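Local coordinates for protein response regulator aspartate phosphatase I (Bacillus subtilis subsp. subtilis, PDB 4I1A) that dephosphorylates the sporulation phosphotransferase Spo0F and triggers expression, excision and transfer of the mobile element ICEBs1 by inactivating its repressor ImmR, at residues S121-S124 with A125-I128; K157-Y160 with F161-Y165; A243-H246 with L247-A250; Y279-A282 with L283-R287. All coordinates share one frame; numbering follows the deposited sequence.

Contact 1 of 4, residues S121-S124 with A125-I128; sequences SAIS and AYRI
R127 and I123 form an i to i+4 packing pair on helix 119-129, and the arginine can be followed outward from its CB. That atom lies 3.4 Å from I123 O. With chi1 at -80°, CG stands beside its own backbone N and comes still closer, 3.1 Å from I123 O, the carbonyl that also receives the R127 N-H. From CG to NE the chain is extended and runs back along the helix. At its end NH2 is 4.2 Å from I123 CG1, which sits over one face of the guanidinium, displaced toward its rim.

I123 is shared between two neighbours. Its CG1 faces the arginine, whereas CD1 reaches Y126 CB at 4.2 Å, the two side chains crossing at about a right angle. On the next flank, the Y126 ring leans obliquely over A122, its CG 3.3 Å from A122 O. The same oxygen accepts a nearly straight bond from Y126 N (2.9 Å, 168°). Beyond this turn the ring packs on F107 and M111 of flanking helix 102-115 and on V152 of helix 139-155, while I123 and R127 both touch Y153. S124 OG bonds back to I120 O.

Between the I123 and R127 side chains the contact is nonpolar packing, probably mostly dispersion with some polarisation of the alkyl branch by the cation; approach over a face does not use the in-plane N-H directions.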
ATOM      1  N   SER A 121      -6.172  20.116 -11.188  1.00 88.42           N
ATOM      2  CA  SER A 121      -5.674  20.591 -12.476  1.00 88.04           C
ATOM      3  C   SER A 121      -5.304  19.421 -13.359  1.00 85.47           C
ATOM      4  O   SER A 121      -5.619  19.407 -14.548  1.00 92.28           O
ATOM      5  CB  SER A 121      -4.461  21.500 -12.289  1.00 89.27           C
ATOM      6  OG  SER A 121      -4.727  22.494 -11.316  1.00 95.16           O
ATOM      7  N   ALA A 122      -4.646  18.434 -12.757  1.00 82.77           N
ATOM      8  CA  ALA A 122      -4.190  17.250 -13.476  1.00 79.45           C
ATOM      9  C   ALA A 122      -5.357  16.531 -14.127  1.00 70.92           C
ATOM     10  O   ALA A 122      -5.347  16.277 -15.331  1.00 73.14           O
ATOM     11  CB  ALA A 122      -3.430  16.306 -12.539  1.00 68.52           C
ATOM     12  N   ILE A 123      -6.364  16.206 -13.328  1.00 70.50           N
ATOM     13  CA  ILE A 123      -7.520  15.496 -13.843  1.00 72.09           C
ATOM     14  C   ILE A 123      -8.289  16.372 -14.834  1.00 82.24           C
ATOM     15  O   ILE A 123      -8.840  15.871 -15.818  1.00 86.47           O
ATOM     16  CB  ILE A 123      -8.426  14.960 -12.703  1.00 93.34           C
ATOM     17  CG1 ILE A 123      -9.532  14.078 -13.274  1.00 99.26           C
ATOM     18  CG2 ILE A 123      -9.002  16.089 -11.883  1.00 95.82           C
ATOM     19  CD1 ILE A 123      -9.003  13.013 -14.221  1.00 99.55           C
ATOM     20  N   SER A 124      -8.287  17.682 -14.595  1.00 83.11           N
ATOM     21  CA  SER A 124      -8.917  18.625 -15.516  1.00 87.38           C
ATOM     22  C   SER A 124      -8.251  18.565 -16.884  1.00 80.56           C
ATOM     23  O   SER A 124      -8.921  18.514 -17.911  1.00 81.74           O
ATOM     24  CB  SER A 124      -8.831  20.051 -14.972  1.00 98.62           C
ATOM     25  OG  SER A 124      -9.532  20.176 -13.744  1.00104.69           O
ATOM     26  N   ALA A 125      -6.924  18.568 -16.882  1.00 76.43           N
ATOM     27  CA  ALA A 125      -6.150  18.537 -18.116  1.00 81.95           C
ATOM     28  C   ALA A 125      -6.303  17.194 -18.823  1.00 84.29           C
ATOM     29  O   ALA A 125      -6.441  17.131 -20.045  1.00 87.68           O
ATOM     30  CB  ALA A 125      -4.688  18.827 -17.822  1.00 80.03           C
ATOM     31  N   TYR A 126      -6.276  16.122 -18.040  1.00 80.23           N
ATOM     32  CA  TYR A 126      -6.534  14.785 -18.552  1.00 76.42           C
ATOM     33  C   TYR A 126      -7.915  14.687 -19.209  1.00 86.51           C
ATOM     34  O   TYR A 126      -8.078  13.991 -20.211  1.00 93.19           O
ATOM     35  CB  TYR A 126      -6.452  13.766 -17.418  1.00 70.18           C
ATOM     36  CG  TYR A 126      -5.056  13.430 -16.933  1.00 70.47           C
ATOM     37  CD1 TYR A 126      -3.950  13.533 -17.776  1.00 73.00           C
ATOM     38  CD2 TYR A 126      -4.849  12.987 -15.630  1.00 65.15           C
ATOM     39  CE1 TYR A 126      -2.676  13.212 -17.327  1.00 73.69           C
ATOM     40  CE2 TYR A 126      -3.588  12.668 -15.175  1.00 63.29           C
ATOM     41  CZ  TYR A 126      -2.503  12.779 -16.022  1.00 71.23           C
ATOM     42  OH  TYR A 126      -1.247  12.457 -15.557  1.00 74.52           O
ATOM     43  N   ARG A 127      -8.904  15.379 -18.643  1.00 85.62           N
ATOM     44  CA  ARG A 127     -10.277  15.282 -19.140  1.00 93.97           C
ATOM     45  C   ARG A 127     -10.405  15.784 -20.578  1.00 97.16           C
ATOM     46  O   ARG A 127     -11.235  15.285 -21.350  1.00 94.29           O
ATOM     47  CB  ARG A 127     -11.272  16.011 -18.223  1.00101.66           C
ATOM     48  CG  ARG A 127     -11.692  15.238 -16.963  1.00105.52           C
ATOM     49  CD  ARG A 127     -13.023  15.768 -16.392  1.00118.19           C
ATOM     50  NE  ARG A 127     -13.188  15.457 -14.970  1.00119.61           N
ATOM     51  CZ  ARG A 127     -13.591  14.281 -14.496  1.00114.10           C
ATOM     52  NH1 ARG A 127     -13.876  13.287 -15.327  1.00121.51           N
ATOM     53  NH2 ARG A 127     -13.704  14.094 -13.188  1.00 98.74           N
ATOM     54  N   ILE A 128      -9.578  16.760 -20.946  1.00 95.79           N
ATOM     55  CA  ILE A 128      -9.611  17.269 -22.312  1.00 98.06           C
ATOM     56  C   ILE A 128      -8.657  16.497 -23.215  1.00 95.80           C
ATOM     57  O   ILE A 128      -8.925  16.322 -24.404  1.00 97.40           O
ATOM     58  CB  ILE A 128      -9.353  18.786 -22.388  1.00104.85           C
ATOM     59  CG1 ILE A 128      -7.948  19.138 -21.914  1.00103.42           C
ATOM     60  CG2 ILE A 128     -10.386  19.546 -21.555  1.00109.29           C
ATOM     61  CD1 ILE A 128      -7.756  20.625 -21.721  1.00107.18           C
TER

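Contact 2 of 4, residues K157-Y160 with F161-Y165; sequences KQTY and FSMNY
T159 CG2 and M163 CG both stand anti to their backbone N, which lets the two side chains run side by side in the same direction. Bends at chi2 and chi3 of M163 then fold its methyl back until CE lies 4.0 Å from T159 CG2. CE is equally close to T159 O, the carbonyl that takes the M163 N-H. On another flank Q158, bent at chi2 (-70°), runs alongside F161. Its OE1 comes to 4.0 Å from F161 CD1, with the amide and ring planes nearly perpendicular at 83°. Y160 CD2 and F161 CD1, on consecutive residues, add an apolar touch at 4.2 Å.

Q158 occupies the N-cap position, and its carbonyl opens the helical bonding: S162 N meets Q158 O at 3.0 Å, nearly along the C=O axis. M163 N to T159 O and N164 N to Y160 O follow in the i to i+4 pattern, with their donors tilted from the carbonyl planes. Just before, K157 has positive phi and is the C-prime residue of the Schellman motif that ends helix 139-155, so one helix closes and the next begins within a few residues.

Residues 157-165 thus comprise the end of the connection and the first turns of helix 159-173, the second helix of the predicted second tetratricopeptide repeat. F161 packs edge-to-face with Y153 of helix 139-155. On the side of helix 180-196, T159 and M163 touch N193, S162 OG bonds to N193 ND2, and K157 NZ forms a salt bridge with D196.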
ATOM      1  N   LYS A 157      -8.281   8.511  -4.189  1.00 74.29           N
ATOM      2  CA  LYS A 157      -9.148   7.450  -3.684  1.00 69.55           C
ATOM      3  C   LYS A 157     -10.518   7.464  -4.354  1.00 68.31           C
ATOM      4  O   LYS A 157     -11.523   7.082  -3.756  1.00 70.35           O
ATOM      5  CB  LYS A 157      -9.276   7.528  -2.155  1.00 79.42           C
ATOM      6  CG  LYS A 157      -7.940   7.374  -1.414  1.00 86.29           C
ATOM      7  CD  LYS A 157      -7.438   5.931  -1.473  1.00 90.31           C
ATOM      8  CE  LYS A 157      -5.910   5.860  -1.457  1.00 88.85           C
ATOM      9  NZ  LYS A 157      -5.397   4.457  -1.562  1.00 83.80           N
ATOM     10  N   GLN A 158     -10.548   7.917  -5.601  1.00 70.54           N
ATOM     11  CA  GLN A 158     -11.722   7.762  -6.449  1.00 70.70           C
ATOM     12  C   GLN A 158     -11.707   6.343  -7.010  1.00 69.38           C
ATOM     13  O   GLN A 158     -11.438   6.126  -8.197  1.00 65.77           O
ATOM     14  CB  GLN A 158     -11.718   8.799  -7.577  1.00 73.75           C
ATOM     15  CG  GLN A 158     -12.325  10.148  -7.201  1.00 78.50           C
ATOM     16  CD  GLN A 158     -13.840  10.066  -7.017  1.00101.31           C
ATOM     17  OE1 GLN A 158     -14.533   9.350  -7.753  1.00106.76           O
ATOM     18  NE2 GLN A 158     -14.358  10.789  -6.026  1.00102.57           N
ATOM     19  N   THR A 159     -12.006   5.389  -6.129  1.00 64.53           N
ATOM     20  CA  THR A 159     -11.858   3.958  -6.387  1.00 58.99           C
ATOM     21  C   THR A 159     -12.546   3.500  -7.658  1.00 71.38           C
ATOM     22  O   THR A 159     -11.989   2.708  -8.417  1.00 83.41           O
ATOM     23  CB  THR A 159     -12.407   3.132  -5.194  1.00 61.92           C
ATOM     24  OG1 THR A 159     -11.786   3.569  -3.980  1.00 61.60           O
ATOM     25  CG2 THR A 159     -12.151   1.651  -5.384  1.00 58.68           C
ATOM     26  N   TYR A 160     -13.759   3.992  -7.890  1.00 78.55           N
ATOM     27  CA  TYR A 160     -14.520   3.580  -9.064  1.00 77.40           C
ATOM     28  C   TYR A 160     -13.836   4.006 -10.370  1.00 77.07           C
ATOM     29  O   TYR A 160     -13.673   3.202 -11.292  1.00 80.76           O
ATOM     30  CB  TYR A 160     -15.954   4.121  -9.004  1.00 81.25           C
ATOM     31  CG  TYR A 160     -16.859   3.494 -10.035  1.00 86.10           C
ATOM     32  CD1 TYR A 160     -17.585   2.348  -9.740  1.00 99.14           C
ATOM     33  CD2 TYR A 160     -16.960   4.026 -11.315  1.00 91.90           C
ATOM     34  CE1 TYR A 160     -18.404   1.751 -10.690  1.00111.43           C
ATOM     35  CE2 TYR A 160     -17.778   3.437 -12.274  1.00108.28           C
ATOM     36  CZ  TYR A 160     -18.497   2.301 -11.953  1.00114.57           C
ATOM     37  OH  TYR A 160     -19.312   1.716 -12.893  1.00122.28           O
ATOM     38  N   PHE A 161     -13.439   5.274 -10.440  1.00 78.66           N
ATOM     39  CA  PHE A 161     -12.792   5.810 -11.639  1.00 80.75           C
ATOM     40  C   PHE A 161     -11.421   5.190 -11.894  1.00 69.16           C
ATOM     41  O   PHE A 161     -11.079   4.868 -13.029  1.00 74.08           O
ATOM     42  CB  PHE A 161     -12.670   7.334 -11.549  1.00 84.27           C
ATOM     43  CG  PHE A 161     -13.907   8.066 -11.981  1.00 96.38           C
ATOM     44  CD1 PHE A 161     -15.117   7.830 -11.358  1.00103.44           C
ATOM     45  CD2 PHE A 161     -13.859   8.995 -13.009  1.00102.47           C
ATOM     46  CE1 PHE A 161     -16.255   8.501 -11.754  1.00111.41           C
ATOM     47  CE2 PHE A 161     -14.995   9.674 -13.408  1.00108.92           C
ATOM     48  CZ  PHE A 161     -16.197   9.425 -12.779  1.00114.13           C
ATOM     49  N   SER A 162     -10.642   5.031 -10.833  1.00 67.08           N
ATOM     50  CA  SER A 162      -9.301   4.484 -10.947  1.00 68.42           C
ATOM     51  C   SER A 162      -9.343   3.083 -11.529  1.00 73.62           C
ATOM     52  O   SER A 162      -8.648   2.779 -12.496  1.00 73.92           O
ATOM     53  CB  SER A 162      -8.617   4.465  -9.582  1.00 63.43           C
ATOM     54  OG  SER A 162      -7.412   3.730  -9.637  1.00 61.82           O
ATOM     55  N   MET A 163     -10.184   2.235 -10.949  1.00 78.67           N
ATOM     56  CA  MET A 163     -10.262   0.848 -11.380  1.00 80.52           C
ATOM     57  C   MET A 163     -10.804   0.720 -12.800  1.00 80.39           C
ATOM     58  O   MET A 163     -10.468  -0.219 -13.517  1.00 87.12           O
ATOM     59  CB  MET A 163     -11.092   0.030 -10.397  1.00 83.40           C
ATOM     60  CG  MET A 163     -10.947  -1.467 -10.572  1.00 83.00           C
ATOM     61  SD  MET A 163     -11.102  -2.313  -8.996  1.00 97.97           S
ATOM     62  CE  MET A 163     -12.284  -1.269  -8.149  1.00 83.79           C
ATOM     63  N   ASN A 164     -11.634   1.673 -13.212  1.00 86.50           N
ATOM     64  CA  ASN A 164     -12.134   1.689 -14.582  1.00 76.10           C
ATOM     65  C   ASN A 164     -11.001   1.991 -15.558  1.00 72.03           C
ATOM     66  O   ASN A 164     -10.786   1.259 -16.527  1.00 76.12           O
ATOM     67  CB  ASN A 164     -13.254   2.713 -14.741  1.00 80.98           C
ATOM     68  CG  ASN A 164     -13.939   2.630 -16.107  1.00 95.49           C
ATOM     69  OD1 ASN A 164     -13.416   3.120 -17.113  1.00 93.05           O
ATOM     70  ND2 ASN A 164     -15.120   2.015 -16.142  1.00101.16           N
ATOM     71  N   TYR A 165     -10.261   3.060 -15.291  1.00 71.35           N
ATOM     72  CA  TYR A 165      -9.181   3.462 -16.183  1.00 73.32           C
ATOM     73  C   TYR A 165      -8.016   2.479 -16.152  1.00 72.09           C
ATOM     74  O   TYR A 165      -7.302   2.330 -17.142  1.00 74.61           O
ATOM     75  CB  TYR A 165      -8.725   4.897 -15.894  1.00 67.18           C
ATOM     76  CG  TYR A 165      -9.659   5.929 -16.500  1.00 76.67           C
ATOM     77  CD1 TYR A 165      -9.525   6.324 -17.828  1.00 75.19           C
ATOM     78  CD2 TYR A 165     -10.687   6.492 -15.752  1.00 81.27           C
ATOM     79  CE1 TYR A 165     -10.385   7.266 -18.390  1.00 71.73           C
ATOM     80  CE2 TYR A 165     -11.553   7.427 -16.307  1.00 83.48           C
ATOM     81  CZ  TYR A 165     -11.396   7.808 -17.626  1.00 74.59           C
ATOM     82  OH  TYR A 165     -12.253   8.741 -18.171  1.00 78.57           O
TER

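Contact 3 of 4, residues A243-H246 with L247-A250; sequences ASQH and LILA
Van der Waals contact is concentrated on Q245, whose amide end lies against two branched residues of the following turn. Its CG is anti to the backbone N (chi1 -178°), and a bend at chi2 turns the amide forward along the helix. NE2 thereby comes 3.8 Å from I248 CD1 and the same distance from L249 CG, both side chains crossing the glutamine at a slant. The carbonyl of Q245 is lined by the same two residues, with I248 CG1 and L249 CG each 3.3 Å from Q245 O. A second apolar pair, A243 CB and L247 CD1, is looser at 4.5 Å, although L247 CG closes to 3.1 Å on A243 O.

These residues belong to helix 240-257, the second helix of the predicted fourth tetratricopeptide repeat, an antiparallel helix pair. A243, H246, L249 and A250 pack against its partner, helix 220-236, while S244, L247 and I248 touch helix 261-275, which follows in the superhelical stack.

Backbone hydrogen bonds link every residue of 243-246 to the one four places on. I248 N to S244 O (3.0 Å) and A250 N to H246 O are regular, whereas L249 N to Q245 O is weak at 3.4 Å.

S244 and H246 find polar partners on the adjoining helices. S244 OG is hydrogen-bonded to E273, and H246 ND1 to ND1 of H227, the two imidazoles meeting with their planes at about 45°.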
ATOM      1  N   ALA A 243       1.238 -15.728   4.535  1.00 61.38           N
ATOM      2  CA  ALA A 243       1.697 -14.340   4.590  1.00 59.33           C
ATOM      3  C   ALA A 243       3.195 -14.289   4.838  1.00 62.86           C
ATOM      4  O   ALA A 243       3.933 -13.629   4.114  1.00 67.15           O
ATOM      5  CB  ALA A 243       0.941 -13.552   5.676  1.00 55.43           C
ATOM      6  N   SER A 244       3.645 -15.032   5.839  1.00 63.76           N
ATOM      7  CA  SER A 244       5.059 -15.069   6.174  1.00 61.44           C
ATOM      8  C   SER A 244       5.960 -15.649   5.078  1.00 58.50           C
ATOM      9  O   SER A 244       7.054 -15.136   4.842  1.00 62.55           O
ATOM     10  CB  SER A 244       5.270 -15.809   7.493  1.00 62.35           C
ATOM     11  OG  SER A 244       4.904 -14.980   8.577  1.00 64.59           O
ATOM     12  N   GLN A 245       5.515 -16.716   4.421  1.00 60.33           N
ATOM     13  CA  GLN A 245       6.341 -17.345   3.391  1.00 70.14           C
ATOM     14  C   GLN A 245       6.529 -16.410   2.196  1.00 68.13           C
ATOM     15  O   GLN A 245       7.621 -16.330   1.632  1.00 69.26           O
ATOM     16  CB  GLN A 245       5.778 -18.703   2.956  1.00 77.74           C
ATOM     17  CG  GLN A 245       6.629 -19.431   1.903  1.00 99.68           C
ATOM     18  CD  GLN A 245       8.078 -19.691   2.340  1.00109.59           C
ATOM     19  OE1 GLN A 245       8.333 -20.227   3.424  1.00118.01           O
ATOM     20  NE2 GLN A 245       9.028 -19.318   1.486  1.00102.62           N
ATOM     21  N   HIS A 246       5.481 -15.675   1.834  1.00 63.10           N
ATOM     22  CA  HIS A 246       5.609 -14.689   0.765  1.00 65.01           C
ATOM     23  C   HIS A 246       6.446 -13.478   1.190  1.00 64.36           C
ATOM     24  O   HIS A 246       7.175 -12.900   0.381  1.00 66.10           O
ATOM     25  CB  HIS A 246       4.237 -14.254   0.250  1.00 58.71           C
ATOM     26  CG  HIS A 246       3.610 -15.235  -0.688  1.00 67.54           C
ATOM     27  ND1 HIS A 246       3.924 -15.279  -2.034  1.00 66.32           N
ATOM     28  CD2 HIS A 246       2.698 -16.215  -0.488  1.00 72.20           C
ATOM     29  CE1 HIS A 246       3.230 -16.240  -2.614  1.00 69.38           C
ATOM     30  NE2 HIS A 246       2.478 -16.827  -1.699  1.00 71.53           N
ATOM     31  N   LEU A 247       6.347 -13.110   2.463  1.00 58.65           N
ATOM     32  CA  LEU A 247       7.057 -11.944   2.983  1.00 58.34           C
ATOM     33  C   LEU A 247       8.570 -12.146   3.094  1.00 58.30           C
ATOM     34  O   LEU A 247       9.327 -11.210   2.844  1.00 58.89           O
ATOM     35  CB  LEU A 247       6.465 -11.490   4.326  1.00 56.13           C
ATOM     36  CG  LEU A 247       5.103 -10.776   4.253  1.00 49.58           C
ATOM     37  CD1 LEU A 247       4.425 -10.776   5.618  1.00 45.01           C
ATOM     38  CD2 LEU A 247       5.236  -9.349   3.728  1.00 48.26           C
ATOM     39  N   ILE A 248       9.014 -13.347   3.463  1.00 56.49           N
ATOM     40  CA  ILE A 248      10.447 -13.607   3.514  1.00 60.28           C
ATOM     41  C   ILE A 248      11.047 -13.709   2.114  1.00 66.77           C
ATOM     42  O   ILE A 248      12.215 -13.387   1.917  1.00 70.72           O
ATOM     43  CB  ILE A 248      10.830 -14.877   4.323  1.00 76.36           C
ATOM     44  CG1 ILE A 248      10.239 -16.136   3.692  1.00 83.29           C
ATOM     45  CG2 ILE A 248      10.409 -14.742   5.771  1.00 72.73           C
ATOM     46  CD1 ILE A 248      11.058 -17.378   3.978  1.00 85.61           C
ATOM     47  N   LEU A 249      10.255 -14.170   1.148  1.00 66.59           N
ATOM     48  CA  LEU A 249      10.714 -14.234  -0.232  1.00 63.08           C
ATOM     49  C   LEU A 249      10.950 -12.816  -0.732  1.00 65.24           C
ATOM     50  O   LEU A 249      11.930 -12.544  -1.428  1.00 66.88           O
ATOM     51  CB  LEU A 249       9.697 -14.956  -1.120  1.00 61.94           C
ATOM     52  CG  LEU A 249       9.617 -16.477  -0.957  1.00 68.51           C
ATOM     53  CD1 LEU A 249       8.631 -17.112  -1.949  1.00 66.06           C
ATOM     54  CD2 LEU A 249      10.997 -17.113  -1.095  1.00 66.36           C
ATOM     55  N   ALA A 250      10.052 -11.913  -0.348  1.00 61.11           N
ATOM     56  CA  ALA A 250      10.206 -10.500  -0.665  1.00 63.09           C
ATOM     57  C   ALA A 250      11.433  -9.950   0.040  1.00 66.36           C
ATOM     58  O   ALA A 250      12.230  -9.216  -0.542  1.00 71.56           O
ATOM     59  CB  ALA A 250       8.970  -9.728  -0.245  1.00 56.41           C
TER

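Contact 4 of 4, residues Y279-A282 with L283-R287; sequences YNVA and LIYFR
Y279 to R287 form the first two turns of helix 279-295, where bonding is uneven: F286 N to A282 O is short at 2.7 Å, but V281 O receives two weak bonds, from I284 N and, at 3.5 Å, from Y285 N. The helix is part of the predicted fifth tetratricopeptide repeat, in which it packs with helix 299-313.

V281 and Y285 make the main side-chain contact. They lie side by side and point the same way, and the valine turns CG1 anti to its N (chi1 168°), which directs that methyl forward to Y285 CE2 at 3.8 Å. The ring also leans obliquely over the V281 carbonyl, CD2 coming 3.3 Å from V281 O. An aliphatic branch and a carbonyl of one residue thus bear on the same two ring atoms, CD2 and CE2. I284 lies along the backbone, its CG1 and CD1 both near N280 O, with CD1 at 3.8 Å from that oxygen.

Y285 continues onto L266 and L269 of helix 261-275 and onto I248 and L251 of helix 240-257. In the other direction A282, L283 and F286 pack against F313 of helix 299-313, the F286 ring meeting that of F313 with planes at about 45°. Within 283-287, the R287 chain is extended and its guanidinium returns over L283, whose CG lies 3.6 Å above the centre of that flat group.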
ATOM      1  N   TYR A 279       6.411 -14.804  19.451  1.00 55.77           N
ATOM      2  CA  TYR A 279       6.983 -13.576  20.003  1.00 64.40           C
ATOM      3  C   TYR A 279       8.501 -13.513  19.905  1.00 61.80           C
ATOM      4  O   TYR A 279       9.076 -12.440  19.763  1.00 67.10           O
ATOM      5  CB  TYR A 279       6.517 -13.383  21.457  1.00 71.44           C
ATOM      6  CG  TYR A 279       5.014 -13.181  21.570  1.00 73.46           C
ATOM      7  CD1 TYR A 279       4.357 -12.237  20.781  1.00 69.98           C
ATOM      8  CD2 TYR A 279       4.250 -13.953  22.439  1.00 68.82           C
ATOM      9  CE1 TYR A 279       2.978 -12.055  20.878  1.00 67.89           C
ATOM     10  CE2 TYR A 279       2.884 -13.783  22.536  1.00 73.01           C
ATOM     11  CZ  TYR A 279       2.251 -12.834  21.755  1.00 72.13           C
ATOM     12  OH  TYR A 279       0.887 -12.665  21.856  1.00 68.37           O
ATOM     13  N   ASN A 280       9.149 -14.668  19.961  1.00 66.05           N
ATOM     14  CA  ASN A 280      10.604 -14.715  19.871  1.00 70.17           C
ATOM     15  C   ASN A 280      11.151 -14.468  18.474  1.00 60.65           C
ATOM     16  O   ASN A 280      12.094 -13.713  18.300  1.00 67.89           O
ATOM     17  CB  ASN A 280      11.120 -16.035  20.429  1.00 78.67           C
ATOM     18  CG  ASN A 280      11.012 -16.091  21.924  1.00 83.90           C
ATOM     19  OD1 ASN A 280      11.437 -15.162  22.617  1.00 83.26           O
ATOM     20  ND2 ASN A 280      10.416 -17.166  22.437  1.00 80.25           N
ATOM     21  N   VAL A 281      10.554 -15.113  17.485  1.00 54.32           N
ATOM     22  CA  VAL A 281      10.927 -14.893  16.099  1.00 55.12           C
ATOM     23  C   VAL A 281      10.537 -13.478  15.643  1.00 57.24           C
ATOM     24  O   VAL A 281      11.230 -12.849  14.832  1.00 51.26           O
ATOM     25  CB  VAL A 281      10.271 -15.959  15.198  1.00 56.51           C
ATOM     26  CG1 VAL A 281      10.389 -15.598  13.713  1.00 55.73           C
ATOM     27  CG2 VAL A 281      10.890 -17.325  15.482  1.00 62.29           C
ATOM     28  N   ALA A 282       9.432 -12.978  16.181  1.00 47.55           N
ATOM     29  CA  ALA A 282       8.936 -11.666  15.798  1.00 52.76           C
ATOM     30  C   ALA A 282       9.897 -10.602  16.304  1.00 53.80           C
ATOM     31  O   ALA A 282      10.163  -9.611  15.616  1.00 52.38           O
ATOM     32  CB  ALA A 282       7.499 -11.430  16.361  1.00 40.95           C
ATOM     33  N   LEU A 283      10.420 -10.826  17.509  1.00 51.86           N
ATOM     34  CA  LEU A 283      11.325  -9.882  18.165  1.00 57.17           C
ATOM     35  C   LEU A 283      12.616  -9.692  17.364  1.00 62.44           C
ATOM     36  O   LEU A 283      13.265  -8.648  17.414  1.00 67.51           O
ATOM     37  CB  LEU A 283      11.644 -10.380  19.575  1.00 58.16           C
ATOM     38  CG  LEU A 283      12.452  -9.464  20.484  1.00 63.52           C
ATOM     39  CD1 LEU A 283      11.775  -8.113  20.581  1.00 60.00           C
ATOM     40  CD2 LEU A 283      12.641 -10.097  21.872  1.00 62.93           C
ATOM     41  N   ILE A 284      12.979 -10.716  16.607  1.00 61.57           N
ATOM     42  CA  ILE A 284      14.147 -10.647  15.747  1.00 57.90           C
ATOM     43  C   ILE A 284      13.892  -9.725  14.548  1.00 59.50           C
ATOM     44  O   ILE A 284      14.739  -8.898  14.200  1.00 52.40           O
ATOM     45  CB  ILE A 284      14.546 -12.055  15.294  1.00 58.60           C
ATOM     46  CG1 ILE A 284      15.218 -12.779  16.463  1.00 65.87           C
ATOM     47  CG2 ILE A 284      15.423 -11.995  14.055  1.00 51.25           C
ATOM     48  CD1 ILE A 284      15.258 -14.273  16.327  1.00 72.86           C
ATOM     49  N   TYR A 285      12.715  -9.851  13.939  1.00 55.64           N
ATOM     50  CA  TYR A 285      12.341  -8.981  12.827  1.00 53.37           C
ATOM     51  C   TYR A 285      12.006  -7.576  13.325  1.00 53.79           C
ATOM     52  O   TYR A 285      12.163  -6.597  12.597  1.00 58.51           O
ATOM     53  CB  TYR A 285      11.173  -9.581  12.029  1.00 53.28           C
ATOM     54  CG  TYR A 285      11.553 -10.842  11.279  1.00 60.74           C
ATOM     55  CD1 TYR A 285      12.428 -10.793  10.200  1.00 56.93           C
ATOM     56  CD2 TYR A 285      11.043 -12.082  11.651  1.00 65.56           C
ATOM     57  CE1 TYR A 285      12.792 -11.949   9.516  1.00 64.58           C
ATOM     58  CE2 TYR A 285      11.397 -13.239  10.971  1.00 65.97           C
ATOM     59  CZ  TYR A 285      12.268 -13.167   9.904  1.00 66.90           C
ATOM     60  OH  TYR A 285      12.618 -14.312   9.219  1.00 70.81           O
ATOM     61  N   PHE A 286      11.542  -7.489  14.568  1.00 47.65           N
ATOM     62  CA  PHE A 286      11.289  -6.207  15.219  1.00 48.61           C
ATOM     63  C   PHE A 286      12.567  -5.376  15.367  1.00 54.44           C
ATOM     64  O   PHE A 286      12.597  -4.222  14.951  1.00 60.68           O
ATOM     65  CB  PHE A 286      10.635  -6.415  16.594  1.00 49.31           C
ATOM     66  CG  PHE A 286      10.540  -5.156  17.418  1.00 47.94           C
ATOM     67  CD1 PHE A 286       9.513  -4.243  17.196  1.00 44.38           C
ATOM     68  CD2 PHE A 286      11.472  -4.887  18.416  1.00 46.07           C
ATOM     69  CE1 PHE A 286       9.427  -3.071  17.952  1.00 50.62           C
ATOM     70  CE2 PHE A 286      11.398  -3.717  19.178  1.00 47.59           C
ATOM     71  CZ  PHE A 286      10.372  -2.804  18.942  1.00 52.68           C
ATOM     72  N   ARG A 287      13.616  -5.959  15.952  1.00 57.85           N
ATOM     73  CA  ARG A 287      14.875  -5.228  16.165  1.00 60.39           C
ATOM     74  C   ARG A 287      15.532  -4.859  14.853  1.00 61.62           C
ATOM     75  O   ARG A 287      16.172  -3.815  14.739  1.00 60.46           O
ATOM     76  CB  ARG A 287      15.876  -6.030  17.011  1.00 43.59           C
ATOM     77  CG  ARG A 287      15.384  -6.348  18.417  1.00 58.38           C
ATOM     78  CD  ARG A 287      16.339  -7.308  19.108  1.00 65.54           C
ATOM     79  NE  ARG A 287      16.074  -7.440  20.540  1.00 67.21           N
ATOM     80  CZ  ARG A 287      15.966  -8.604  21.177  1.00 72.38           C
ATOM     81  NH1 ARG A 287      16.083  -9.743  20.505  1.00 71.01           N
ATOM     82  NH2 ARG A 287      15.738  -8.628  22.485  1.00 75.79           N
TER

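Overall arrangement
The four contacts are local, each within or at the start of one helix, and follow in series along an all-helical chain, forming two pairs on opposite sides of its centre. Contacts 1 and 2 have centres about 15 Å apart and meet through R127 NH1 and F161 CE2 at 4.2 Å; Y153 touches residues of both. Contacts 3 and 4 are likewise about 15 Å between centres, joined by I248 CG2 and Y285 OH at 4.1 Å, with L269 against both residues. Between the pairs, contacts 2 and 3 come within about 18 Å at their nearest atoms, whereas contacts 1 and 4 are about 47 Å apart between centres, spanning much of the modelled chain.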